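PDB 5XUW: lysozyme C from Equus asinus, which hydrolyses the beta-1,4 linkages of bacterial peptidoglycan and of chitodextrins, and carries one bound calcium ion. Local coordinates for residues His10-Gln15 against Asp90-Ala95; Val29-Tyr34 against Lys103-Trp108; Asp18-Tyr23 against Arg97-Pro102. All blocks are in the same frame, centred on the assembly; numbering follows the deposited sequence.

Overall arrangement
The three contacts tie together the helical part of a c-type lysozyme. Contacts 1 and 3 both use helix 89-100, contact 1 near its calcium-bound start and contact 3 at its far end, with centres about 12 Å apart. Contact 2 lies deeper, its centre about 10 Å from that of contact 3 and 13 Å from that of contact 1. It joins contact 3 through Tyr23 OH and Met105 N, 3.0 Å apart in a probable hydrogen bond, and touches contact 1 where Leu12 packs on Val29. The nearest side-chain atoms of Trp108 and Glu35, a predicted active-site residue, are about 3 Å apart, whereas the Trp108 side chain is about 13 Å from the calcium.

Contact 1 (His10-Gln15 against Asp90-Ala95); sequences HKLKAQ and DDISCA. With CA (calcium ion), chain C.
Asp90 O is gripped by Ser93 OG and Cys94 N, in the turn that also carries Ile92, the residue on which Leu12 near the end of helix 5-14 and Gln15 just after it close. Ser93 OG gives the shorter bond at 2.7 Å, Cys94 N the ordinary helical one, and both arrive from the same face of the carbonyl plane; the serine hydroxyl comes in at a C=O...donor angle of 106°, well off the direction of the C=O bond.

The contact itself is apolar and centres on the end of Ile92. Its CD1 lies 3.6 Å from Leu12 CD2, which also rests near Ile92 CG1, and it meets Gln15 CG at 3.7 Å. The two residues approach differently: Leu12 passes Ile92 at a slant, while Gln15 lies across it at about a right angle. The Gln15 chain bends at chi2 (-68°), and its methylenes CB and CG, not the amide, touch Ile92. Leu12 also packs on Leu25, Trp28 and Val29 of helix 25-36, and the amine of Lys11, whose aliphatic part skirts Ile92, forms a salt bridge with Asp89.

On another side of helix 89-100, Asp90 OD1 binds the calcium ion at 2.4 Å and Asp91 OD1 at 2.5 Å. Two waters, Asp85 OD1 and the backbone oxygens of Lys82 and Asn87 bring the ligands to seven. The metal, and probably the nearby start of the helix, would favour the ionised form of both carboxylates. Helix 5-14 thus packs through Ile92 on the helix whose first turn supplies two ligands of the calcium-binding loop, the site that calcium lysozymes share with alpha-lactalbumin.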
ATOM      1  N   HIS A  10      -1.786  11.291   8.194  1.00 15.26           N
ATOM      2  CA  HIS A  10      -1.343  12.648   7.870  1.00 16.33           C
ATOM      3  C   HIS A  10      -0.334  12.720   6.720  1.00 16.18           C
ATOM      4  O   HIS A  10      -0.414  13.624   5.889  1.00 15.74           O
ATOM      5  CB  HIS A  10      -0.858  13.355   9.130  1.00 17.67           C
ATOM      6  CG  HIS A  10      -1.993  13.842   9.964  1.00 19.92           C
ATOM      7  ND1 HIS A  10      -2.618  15.042   9.717  1.00 21.30           N
ATOM      8  CD2 HIS A  10      -2.694  13.246  10.954  1.00 20.45           C
ATOM      9  CE1 HIS A  10      -3.619  15.193  10.561  1.00 22.03           C
ATOM     10  NE2 HIS A  10      -3.686  14.118  11.327  1.00 21.58           N
ATOM     11  N   LYS A  11       0.582  11.760   6.663  1.00 16.06           N
ATOM     12  CA  LYS A  11       1.503  11.626   5.532  1.00 16.42           C
ATOM     13  C   LYS A  11       0.733  11.421   4.219  1.00 16.17           C
ATOM     14  O   LYS A  11       0.944  12.141   3.243  1.00 15.99           O
ATOM     15  CB  LYS A  11       2.457  10.461   5.790  1.00 17.41           C
ATOM     16  CG  LYS A  11       3.434  10.134   4.669  1.00 18.02           C
ATOM     17  CD  LYS A  11       4.275  11.322   4.239  1.00 18.83           C
ATOM     18  CE  LYS A  11       5.307  10.898   3.202  1.00 19.87           C
ATOM     19  NZ  LYS A  11       6.115  12.043   2.694  1.00 20.38           N
ATOM     20  N   LEU A  12      -0.161  10.439   4.207  1.00 16.04           N
ATOM     21  CA  LEU A  12      -0.967  10.156   3.020  1.00 16.54           C
ATOM     22  C   LEU A  12      -1.841  11.348   2.634  1.00 16.87           C
ATOM     23  O   LEU A  12      -1.977  11.656   1.447  1.00 16.97           O
ATOM     24  CB  LEU A  12      -1.806   8.893   3.219  1.00 16.34           C
ATOM     25  CG  LEU A  12      -1.048   7.577   3.443  1.00 16.52           C
ATOM     26  CD1 LEU A  12      -2.017   6.409   3.386  1.00 16.60           C
ATOM     27  CD2 LEU A  12       0.099   7.349   2.466  1.00 17.22           C
ATOM     28  N   LYS A  13      -2.408  12.033   3.623  1.00 17.99           N
ATOM     29  CA  LYS A  13      -3.175  13.258   3.355  1.00 19.48           C
ATOM     30  C   LYS A  13      -2.319  14.307   2.640  1.00 19.87           C
ATOM     31  O   LYS A  13      -2.773  14.943   1.682  1.00 19.45           O
ATOM     32  CB  LYS A  13      -3.747  13.855   4.646  1.00 21.24           C
ATOM     33  CG  LYS A  13      -4.599  15.105   4.416  1.00 23.12           C
ATOM     34  CD  LYS A  13      -5.359  15.542   5.656  1.00 25.54           C
ATOM     35  CE  LYS A  13      -6.004  16.914   5.474  1.00 27.90           C
ATOM     36  NZ  LYS A  13      -6.899  16.965   4.283  1.00 29.48           N
ATOM     37  N   ALA A  14      -1.089  14.474   3.108  1.00 19.92           N
ATOM     38  CA  ALA A  14      -0.165  15.452   2.522  1.00 21.58           C
ATOM     39  C   ALA A  14       0.234  15.096   1.091  1.00 22.42           C
ATOM     40  O   ALA A  14       0.543  15.990   0.296  1.00 22.73           O
ATOM     41  CB  ALA A  14       1.074  15.593   3.393  1.00 21.45           C
ATOM     42  N   GLN A  15       0.242  13.799   0.769  1.00 23.20           N
ATOM     43  CA  GLN A  15       0.506  13.316  -0.596  1.00 24.33           C
ATOM     44  C   GLN A  15      -0.783  13.108  -1.418  1.00 23.97           C
ATOM     45  O   GLN A  15      -0.798  12.298  -2.337  1.00 24.33           O
ATOM     46  CB  GLN A  15       1.311  12.010  -0.547  1.00 25.61           C
ATOM     47  CG  GLN A  15       2.646  12.105   0.178  1.00 27.19           C
ATOM     48  CD  GLN A  15       3.653  12.969  -0.549  1.00 29.52           C
ATOM     49  OE1 GLN A  15       3.911  12.788  -1.740  1.00 33.43           O
ATOM     50  NE2 GLN A  15       4.232  13.911   0.165  1.00 30.44           N
ATOM     51  N   ASP A  90       7.765   7.186  -2.988  1.00 16.74           N
ATOM     52  CA  ASP A  90       7.773   6.338  -4.183  1.00 16.99           C
ATOM     53  C   ASP A  90       6.806   5.157  -4.037  1.00 16.48           C
ATOM     54  O   ASP A  90       6.162   4.747  -5.022  1.00 15.76           O
ATOM     55  CB  ASP A  90       9.186   5.911  -4.622  1.00 17.37           C
ATOM     56  CG  ASP A  90      10.018   5.301  -3.512  1.00 18.02           C
ATOM     57  OD1 ASP A  90       9.468   4.946  -2.448  1.00 18.16           O
ATOM     58  OD2 ASP A  90      11.258   5.188  -3.705  1.00 19.00           O
ATOM     59  N   ASP A  91       6.653   4.651  -2.816  1.00 15.61           N
ATOM     60  CA  ASP A  91       5.596   3.646  -2.523  1.00 15.46           C
ATOM     61  C   ASP A  91       4.212   4.204  -2.840  1.00 15.05           C
ATOM     62  O   ASP A  91       3.365   3.517  -3.446  1.00 14.80           O
ATOM     63  CB  ASP A  91       5.602   3.196  -1.057  1.00 15.52           C
ATOM     64  CG  ASP A  91       6.934   2.641  -0.605  1.00 16.58           C
ATOM     65  OD1 ASP A  91       7.911   3.408  -0.591  1.00 16.35           O
ATOM     66  OD2 ASP A  91       6.992   1.453  -0.221  1.00 16.97           O
ATOM     67  N   ILE A  92       3.986   5.452  -2.436  1.00 15.13           N
ATOM     68  CA  ILE A  92       2.696   6.121  -2.670  1.00 15.46           C
ATOM     69  C   ILE A  92       2.451   6.331  -4.165  1.00 16.02           C
ATOM     70  O   ILE A  92       1.360   6.063  -4.670  1.00 15.50           O
ATOM     71  CB  ILE A  92       2.623   7.472  -1.927  1.00 15.38           C
ATOM     72  CG1 ILE A  92       2.481   7.237  -0.417  1.00 15.18           C
ATOM     73  CG2 ILE A  92       1.477   8.340  -2.445  1.00 15.62           C
ATOM     74  CD1 ILE A  92       2.797   8.449   0.427  1.00 15.50           C
ATOM     75  N   SER A  93       3.450   6.843  -4.864  1.00 16.75           N
ATOM     76  CA  SER A  93       3.311   7.025  -6.308  1.00 18.03           C
ATOM     77  C   SER A  93       2.980   5.709  -7.008  1.00 17.39           C
ATOM     78  O   SER A  93       2.154   5.699  -7.916  1.00 16.77           O
ATOM     79  CB  SER A  93       4.554   7.662  -6.912  1.00 19.84           C
ATOM     80  OG  SER A  93       5.693   6.925  -6.565  1.00 24.55           O
ATOM     81  N   CYS A  94       3.588   4.607  -6.563  1.00 16.80           N
ATOM     82  CA  CYS A  94       3.302   3.294  -7.130  1.00 17.49           C
ATOM     83  C   CYS A  94       1.893   2.805  -6.782  1.00 16.80           C
ATOM     84  O   CYS A  94       1.177   2.282  -7.648  1.00 16.53           O
ATOM     85  CB  CYS A  94       4.354   2.272  -6.696  1.00 18.97           C
ATOM     86  SG  CYS A  94       4.170   0.631  -7.434  1.00 21.03           S
ATOM     87  N   ALA A  95       1.482   2.980  -5.527  1.00 16.09           N
ATOM     88  CA  ALA A  95       0.120   2.590  -5.120  1.00 15.97           C
ATOM     89  C   ALA A  95      -0.959   3.366  -5.906  1.00 16.09           C
ATOM     90  O   ALA A  95      -2.012   2.809  -6.257  1.00 15.68           O
ATOM     91  CB  ALA A  95      -0.061   2.775  -3.624  1.00 15.93           C
TER
HETATM   92 CA    CA C 201      10.302   3.956  -0.375  1.00 17.61          CA
HETATM   93  O   HOH W   1      11.883   5.575  -1.049  1.00 25.01           O
HETATM   94  O   HOH W   2       9.639   2.552   1.468  1.00 17.90           O

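Contact 2 (Val29-Tyr34 against Lys103-Trp108); sequences VCMAEY and KGMSAW
Met31 lies along one face of the Trp108 indole, a Met-aromatic contact in the buried helical core of this c-type lysozyme. Three successive atoms of the methionine run from above Trp108 CG and the five-membered ring to above the six-membered ring. CG sits 3.6 Å from Trp108 CG, where the indole leaves its own side chain. SD then stands 3.6 Å from the centroid of the five-membered ring and only 4° off its normal, almost straight above it. The methyl CE, in turn, is 3.8 Å from the centroid of the six-membered ring and 12° off the normal, a CH-pi contact over the face.

This path depends on a sharply bent chain: CG is anti to the backbone N, the turn at chi2 (-90°) brings SD over the five-membered ring, and a second at chi3 carries CE over the six-membered ring. Ala107 CB lies over the rim of the opposite face, and Met105 CA lies in plane at the edge, so the ring is held between helix 25-36 and its own loop. Its NE1 is hydrogen-bonded to Phe57 O, which would further fix the ring's rotation. Trp111 of helix 109-114 touches both methionines.

The nearest side-chain atoms of Trp108 and Glu35, a predicted active-site residue, are about 3 Å apart, which places the indole beside the active site. Next to the indole the two methionines cross, and there the fit is tight: Met105 CE presses against Met31 CB at 3.3 Å.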
ATOM      1  N   VAL A  29      -5.282   4.005   4.642  1.00 12.49           N
ATOM      2  CA  VAL A  29      -4.588   3.676   5.887  1.00 12.62           C
ATOM      3  C   VAL A  29      -4.926   2.244   6.315  1.00 12.80           C
ATOM      4  O   VAL A  29      -4.044   1.488   6.741  1.00 12.50           O
ATOM      5  CB  VAL A  29      -4.895   4.698   7.008  1.00 13.13           C
ATOM      6  CG1 VAL A  29      -4.230   4.298   8.315  1.00 13.10           C
ATOM      7  CG2 VAL A  29      -4.407   6.083   6.608  1.00 13.07           C
ATOM      8  N   CYS A  30      -6.193   1.869   6.171  1.00 12.89           N
ATOM      9  CA  CYS A  30      -6.633   0.507   6.490  1.00 13.79           C
ATOM     10  C   CYS A  30      -5.888  -0.538   5.662  1.00 13.31           C
ATOM     11  O   CYS A  30      -5.407  -1.545   6.195  1.00 12.78           O
ATOM     12  CB  CYS A  30      -8.151   0.370   6.322  1.00 14.88           C
ATOM     13  SG  CYS A  30      -8.849  -1.115   7.069  1.00 16.54           S
ATOM     14  N   MET A  31      -5.748  -0.290   4.361  1.00 13.11           N
ATOM     15  CA  MET A  31      -5.014  -1.226   3.507  1.00 13.39           C
ATOM     16  C   MET A  31      -3.596  -1.396   4.053  1.00 12.83           C
ATOM     17  O   MET A  31      -3.116  -2.520   4.178  1.00 13.05           O
ATOM     18  CB  MET A  31      -5.022  -0.753   2.049  1.00 13.92           C
ATOM     19  CG  MET A  31      -4.184  -1.579   1.079  1.00 13.96           C
ATOM     20  SD  MET A  31      -2.476  -1.029   0.911  1.00 15.15           S
ATOM     21  CE  MET A  31      -2.713   0.488  -0.016  1.00 14.93           C
ATOM     22  N   ALA A  32      -2.945  -0.302   4.436  1.00 12.95           N
ATOM     23  CA  ALA A  32      -1.589  -0.407   4.969  1.00 13.17           C
ATOM     24  C   ALA A  32      -1.539  -1.204   6.279  1.00 13.31           C
ATOM     25  O   ALA A  32      -0.629  -2.013   6.472  1.00 13.45           O
ATOM     26  CB  ALA A  32      -0.975   0.966   5.151  1.00 13.83           C
ATOM     27  N   GLU A  33      -2.515  -0.995   7.168  1.00 13.61           N
ATOM     28  CA  GLU A  33      -2.519  -1.709   8.446  1.00 13.68           C
ATOM     29  C   GLU A  33      -2.572  -3.212   8.218  1.00 13.70           C
ATOM     30  O   GLU A  33      -1.815  -3.965   8.827  1.00 13.51           O
ATOM     31  CB  GLU A  33      -3.687  -1.307   9.359  1.00 14.80           C
ATOM     32  CG  GLU A  33      -3.532  -1.909  10.753  1.00 15.70           C
ATOM     33  CD  GLU A  33      -4.541  -1.444  11.787  1.00 17.26           C
ATOM     34  OE1 GLU A  33      -5.363  -0.548  11.528  1.00 16.59           O
ATOM     35  OE2 GLU A  33      -4.499  -2.015  12.899  1.00 19.13           O
ATOM     36  N   TYR A  34      -3.473  -3.652   7.352  1.00 13.17           N
ATOM     37  CA  TYR A  34      -3.676  -5.087   7.180  1.00 13.70           C
ATOM     38  C   TYR A  34      -2.697  -5.745   6.203  1.00 13.99           C
ATOM     39  O   TYR A  34      -2.450  -6.940   6.314  1.00 13.45           O
ATOM     40  CB  TYR A  34      -5.157  -5.376   6.890  1.00 13.82           C
ATOM     41  CG  TYR A  34      -5.980  -5.047   8.120  1.00 13.89           C
ATOM     42  CD1 TYR A  34      -6.095  -5.968   9.170  1.00 14.48           C
ATOM     43  CD2 TYR A  34      -6.567  -3.798   8.287  1.00 14.05           C
ATOM     44  CE1 TYR A  34      -6.800  -5.665  10.321  1.00 14.81           C
ATOM     45  CE2 TYR A  34      -7.257  -3.483   9.442  1.00 14.49           C
ATOM     46  CZ  TYR A  34      -7.382  -4.432  10.454  1.00 14.76           C
ATOM     47  OH  TYR A  34      -8.058  -4.120  11.607  1.00 15.34           O
ATOM     48  N   LYS A 103      -9.036  -3.608 -10.863  1.00 17.33           N
ATOM     49  CA  LYS A 103      -9.492  -4.073  -9.547  1.00 18.53           C
ATOM     50  C   LYS A 103      -9.643  -2.960  -8.517  1.00 17.45           C
ATOM     51  O   LYS A 103     -10.232  -3.186  -7.454  1.00 17.60           O
ATOM     52  CB  LYS A 103      -8.538  -5.137  -8.990  1.00 20.38           C
ATOM     53  CG  LYS A 103      -8.363  -6.356  -9.882  1.00 22.88           C
ATOM     54  CD  LYS A 103      -8.993  -7.615  -9.317  1.00 24.77           C
ATOM     55  CE  LYS A 103      -8.211  -8.160  -8.137  1.00 26.11           C
ATOM     56  NZ  LYS A 103      -8.497  -9.606  -7.924  1.00 26.61           N
ATOM     57  N   GLY A 104      -9.124  -1.766  -8.799  1.00 16.50           N
ATOM     58  CA  GLY A 104      -9.072  -0.722  -7.779  1.00 15.99           C
ATOM     59  C   GLY A 104      -8.315  -1.232  -6.563  1.00 15.49           C
ATOM     60  O   GLY A 104      -7.324  -1.963  -6.694  1.00 14.56           O
ATOM     61  N   MET A 105      -8.817  -0.911  -5.374  1.00 16.35           N
ATOM     62  CA  MET A 105      -8.149  -1.324  -4.137  1.00 16.70           C
ATOM     63  C   MET A 105      -8.255  -2.822  -3.874  1.00 15.87           C
ATOM     64  O   MET A 105      -7.492  -3.353  -3.061  1.00 15.02           O
ATOM     65  CB  MET A 105      -8.634  -0.530  -2.912  1.00 18.98           C
ATOM     66  CG  MET A 105      -8.001   0.845  -2.763  1.00 21.41           C
ATOM     67  SD  MET A 105      -8.134   1.492  -1.077  1.00 24.49           S
ATOM     68  CE  MET A 105      -6.869   0.543  -0.296  1.00 24.83           C
ATOM     69  N   SER A 106      -9.150  -3.526  -4.582  1.00 15.20           N
ATOM     70  CA  SER A 106      -9.217  -4.986  -4.452  1.00 15.17           C
ATOM     71  C   SER A 106      -7.965  -5.718  -4.954  1.00 14.72           C
ATOM     72  O   SER A 106      -7.856  -6.917  -4.772  1.00 14.45           O
ATOM     73  CB  SER A 106     -10.473  -5.547  -5.124  1.00 15.11           C
ATOM     74  OG  SER A 106     -11.624  -5.111  -4.428  1.00 15.39           O
ATOM     75  N   ALA A 107      -7.033  -4.999  -5.589  1.00 14.78           N
ATOM     76  CA  ALA A 107      -5.676  -5.508  -5.806  1.00 14.81           C
ATOM     77  C   ALA A 107      -5.008  -5.993  -4.514  1.00 15.04           C
ATOM     78  O   ALA A 107      -4.196  -6.931  -4.543  1.00 15.36           O
ATOM     79  CB  ALA A 107      -4.811  -4.447  -6.471  1.00 15.26           C
ATOM     80  N   TRP A 108      -5.341  -5.352  -3.394  1.00 14.35           N
ATOM     81  CA  TRP A 108      -4.741  -5.673  -2.104  1.00 14.58           C
ATOM     82  C   TRP A 108      -5.652  -6.650  -1.360  1.00 15.34           C
ATOM     83  O   TRP A 108      -6.729  -6.287  -0.889  1.00 14.64           O
ATOM     84  CB  TRP A 108      -4.505  -4.394  -1.306  1.00 14.24           C
ATOM     85  CG  TRP A 108      -3.354  -3.555  -1.813  1.00 13.93           C
ATOM     86  CD1 TRP A 108      -2.027  -3.767  -1.583  1.00 13.91           C
ATOM     87  CD2 TRP A 108      -3.435  -2.355  -2.611  1.00 13.68           C
ATOM     88  NE1 TRP A 108      -1.274  -2.783  -2.185  1.00 14.03           N
ATOM     89  CE2 TRP A 108      -2.112  -1.906  -2.828  1.00 13.74           C
ATOM     90  CE3 TRP A 108      -4.491  -1.634  -3.172  1.00 13.95           C
ATOM     91  CZ2 TRP A 108      -1.825  -0.752  -3.569  1.00 13.88           C
ATOM     92  CZ3 TRP A 108      -4.216  -0.500  -3.898  1.00 13.89           C
ATOM     93  CH2 TRP A 108      -2.880  -0.060  -4.093  1.00 13.63           C
TER

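Contact 3 (Asp18-Tyr23 against Arg97-Pro102); sequences DGFGGY and RVVRDP
The ring of Phe20 meets Val99 with its edge: the methyl CG2 lies near the ring plane, 3.7 Å from Phe20 CE2 and equally close to CD2. Tyr23 turns a different aspect to the same valine, with Val99 CG1 approaching its CE2 obliquely at 4.1 Å, while the backbone oxygen of Phe20 lies in plane at the tyrosine's edge. A third flat group, the guanidinium of Arg97, has Asp101 OD2 in plane at its edge, and its NH1 forms a salt bridge with Asp101 OD1 at 2.9 Å, a weak hydrogen bond by its angle.

The two methyls of Val99 are thus divided between two aromatic rings. Its chi1 of -97° departs from a staggered position, a turn that sets CG2 against Phe20 and CG1 against Tyr23. With CG anti to the backbone N (chi1 -168°), the Phe20 ring extends to the helix; the same CE2 also lies 4.3 Å from Arg100 CG, which approaches obliquely. Gly21, in a conformation of positive phi, passes close to Val99 CG2 with no side chain between the loop and that methyl. The loop folds back on itself through Gly22 N bonding to Gly19 O at 2.8 Å.

Tyr23 OH has its polar partner in Met105 N, beyond the end of helix 89-100. Segment 18-23 links helix 5-14 to helix 25-36, and through these apolar contacts it packs against the last turn of helix 89-100, while Trp28 of helix 25-36 touches both Tyr23 and Val99.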
ATOM      1  N   ASP A  18      -6.325  11.327  -0.053  1.00 19.88           N
ATOM      2  CA  ASP A  18      -7.738  11.326   0.334  1.00 20.14           C
ATOM      3  C   ASP A  18      -8.633  11.424  -0.899  1.00 19.87           C
ATOM      4  O   ASP A  18      -8.591  12.419  -1.627  1.00 20.75           O
ATOM      5  CB  ASP A  18      -8.073  12.455   1.305  1.00 20.61           C
ATOM      6  CG  ASP A  18      -9.491  12.354   1.834  1.00 21.22           C
ATOM      7  OD1 ASP A  18      -9.999  11.220   2.005  1.00 20.89           O
ATOM      8  OD2 ASP A  18     -10.108  13.404   2.079  1.00 23.27           O
ATOM      9  N   GLY A  19      -9.417  10.378  -1.138  1.00 18.59           N
ATOM     10  CA  GLY A  19     -10.268  10.307  -2.321  1.00 18.98           C
ATOM     11  C   GLY A  19      -9.540   9.891  -3.585  1.00 18.50           C
ATOM     12  O   GLY A  19     -10.156   9.820  -4.652  1.00 18.78           O
ATOM     13  N   PHE A  20      -8.244   9.583  -3.492  1.00 17.49           N
ATOM     14  CA  PHE A  20      -7.514   9.170  -4.672  1.00 18.08           C
ATOM     15  C   PHE A  20      -8.036   7.827  -5.162  1.00 18.19           C
ATOM     16  O   PHE A  20      -8.146   6.871  -4.391  1.00 16.88           O
ATOM     17  CB  PHE A  20      -6.004   9.079  -4.446  1.00 17.78           C
ATOM     18  CG  PHE A  20      -5.248   8.932  -5.730  1.00 18.16           C
ATOM     19  CD1 PHE A  20      -4.772  10.053  -6.405  1.00 18.79           C
ATOM     20  CD2 PHE A  20      -5.091   7.683  -6.316  1.00 18.05           C
ATOM     21  CE1 PHE A  20      -4.104   9.916  -7.614  1.00 18.56           C
ATOM     22  CE2 PHE A  20      -4.427   7.540  -7.521  1.00 18.66           C
ATOM     23  CZ  PHE A  20      -3.947   8.659  -8.179  1.00 19.09           C
ATOM     24  N   GLY A  21      -8.373   7.773  -6.449  1.00 19.16           N
ATOM     25  CA  GLY A  21      -9.039   6.604  -7.025  1.00 20.40           C
ATOM     26  C   GLY A  21     -10.455   6.387  -6.508  1.00 20.73           C
ATOM     27  O   GLY A  21     -11.021   5.321  -6.722  1.00 23.50           O
ATOM     28  N   GLY A  22     -11.028   7.396  -5.853  1.00 20.87           N
ATOM     29  CA  GLY A  22     -12.336   7.299  -5.208  1.00 20.67           C
ATOM     30  C   GLY A  22     -12.343   6.789  -3.771  1.00 20.36           C
ATOM     31  O   GLY A  22     -13.408   6.734  -3.150  1.00 23.83           O
ATOM     32  N   TYR A  23     -11.173   6.441  -3.230  1.00 17.37           N
ATOM     33  CA  TYR A  23     -11.076   5.809  -1.915  1.00 16.06           C
ATOM     34  C   TYR A  23     -10.644   6.810  -0.859  1.00 15.48           C
ATOM     35  O   TYR A  23      -9.696   7.576  -1.065  1.00 16.10           O
ATOM     36  CB  TYR A  23     -10.066   4.664  -1.958  1.00 16.04           C
ATOM     37  CG  TYR A  23     -10.454   3.546  -2.884  1.00 15.24           C
ATOM     38  CD1 TYR A  23     -11.242   2.495  -2.433  1.00 15.36           C
ATOM     39  CD2 TYR A  23     -10.034   3.532  -4.217  1.00 15.66           C
ATOM     40  CE1 TYR A  23     -11.603   1.454  -3.265  1.00 15.10           C
ATOM     41  CE2 TYR A  23     -10.385   2.496  -5.063  1.00 15.32           C
ATOM     42  CZ  TYR A  23     -11.178   1.464  -4.587  1.00 15.32           C
ATOM     43  OH  TYR A  23     -11.513   0.422  -5.426  1.00 15.22           O
ATOM     44  N   ARG A  97      -0.594   4.304  -9.024  1.00 18.72           N
ATOM     45  CA  ARG A  97      -0.641   3.549 -10.291  1.00 20.02           C
ATOM     46  C   ARG A  97      -1.456   2.259 -10.105  1.00 19.62           C
ATOM     47  O   ARG A  97      -2.339   1.960 -10.921  1.00 19.86           O
ATOM     48  CB  ARG A  97       0.793   3.298 -10.840  1.00 21.92           C
ATOM     49  CG  ARG A  97       0.971   2.268 -11.969  1.00 24.85           C
ATOM     50  CD  ARG A  97       0.472   2.729 -13.336  1.00 27.33           C
ATOM     51  NE  ARG A  97       0.524   1.664 -14.370  1.00 29.14           N
ATOM     52  CZ  ARG A  97      -0.267   0.587 -14.421  1.00 31.09           C
ATOM     53  NH1 ARG A  97      -1.203   0.379 -13.500  1.00 32.60           N
ATOM     54  NH2 ARG A  97      -0.120  -0.318 -15.396  1.00 32.13           N
ATOM     55  N   VAL A  98      -1.225   1.532  -9.008  1.00 17.54           N
ATOM     56  CA  VAL A  98      -1.927   0.265  -8.790  1.00 17.20           C
ATOM     57  C   VAL A  98      -3.447   0.460  -8.736  1.00 17.04           C
ATOM     58  O   VAL A  98      -4.167  -0.285  -9.414  1.00 17.07           O
ATOM     59  CB  VAL A  98      -1.445  -0.470  -7.515  1.00 17.19           C
ATOM     60  CG1 VAL A  98      -2.262  -1.735  -7.278  1.00 17.14           C
ATOM     61  CG2 VAL A  98       0.042  -0.806  -7.615  1.00 17.54           C
ATOM     62  N   VAL A  99      -3.934   1.436  -7.962  1.00 16.87           N
ATOM     63  CA  VAL A  99      -5.408   1.602  -7.805  1.00 18.43           C
ATOM     64  C   VAL A  99      -6.148   1.985  -9.062  1.00 18.32           C
ATOM     65  O   VAL A  99      -7.350   1.767  -9.128  1.00 18.17           O
ATOM     66  CB  VAL A  99      -5.936   2.704  -6.828  1.00 19.66           C
ATOM     67  CG1 VAL A  99      -6.273   2.155  -5.473  1.00 21.24           C
ATOM     68  CG2 VAL A  99      -5.151   4.005  -6.871  1.00 19.10           C
ATOM     69  N   ARG A 100      -5.468   2.630 -10.005  1.00 19.04           N
ATOM     70  CA  ARG A 100      -6.119   3.048 -11.244  1.00 20.12           C
ATOM     71  C   ARG A 100      -6.409   1.858 -12.170  1.00 18.63           C
ATOM     72  O   ARG A 100      -7.201   1.992 -13.096  1.00 17.83           O
ATOM     73  CB  ARG A 100      -5.313   4.144 -11.949  1.00 23.09           C
ATOM     74  CG  ARG A 100      -5.281   5.438 -11.156  1.00 26.31           C
ATOM     75  CD  ARG A 100      -4.692   6.590 -11.955  1.00 30.34           C
ATOM     76  NE  ARG A 100      -5.682   7.239 -12.815  1.00 34.34           N
ATOM     77  CZ  ARG A 100      -5.406   8.135 -13.765  1.00 37.69           C
ATOM     78  NH1 ARG A 100      -4.152   8.514 -14.015  1.00 39.28           N
ATOM     79  NH2 ARG A 100      -6.399   8.656 -14.486  1.00 40.59           N
ATOM     80  N   ASP A 101      -5.822   0.696 -11.884  1.00 17.20           N
ATOM     81  CA  ASP A 101      -6.099  -0.531 -12.638  1.00 17.26           C
ATOM     82  C   ASP A 101      -7.444  -1.178 -12.318  1.00 16.36           C
ATOM     83  O   ASP A 101      -8.129  -0.741 -11.388  1.00 15.83           O
ATOM     84  CB  ASP A 101      -4.914  -1.502 -12.523  1.00 17.58           C
ATOM     85  CG  ASP A 101      -3.914  -1.309 -13.632  1.00 17.58           C
ATOM     86  OD1 ASP A 101      -3.954  -0.270 -14.315  1.00 19.01           O
ATOM     87  OD2 ASP A 101      -3.061  -2.177 -13.828  1.00 18.24           O
ATOM     88  N   PRO A 102      -7.863  -2.186 -13.120  1.00 16.50           N
ATOM     89  CA  PRO A 102      -9.280  -2.576 -13.082  1.00 16.44           C
ATOM     90  C   PRO A 102      -9.862  -3.036 -11.738  1.00 16.76           C
ATOM     91  O   PRO A 102     -11.053  -2.857 -11.518  1.00 15.72           O
ATOM     92  CB  PRO A 102      -9.360  -3.718 -14.102  1.00 16.28           C
ATOM     93  CG  PRO A 102      -8.268  -3.438 -15.054  1.00 16.51           C
ATOM     94  CD  PRO A 102      -7.160  -2.854 -14.237  1.00 16.36           C
TER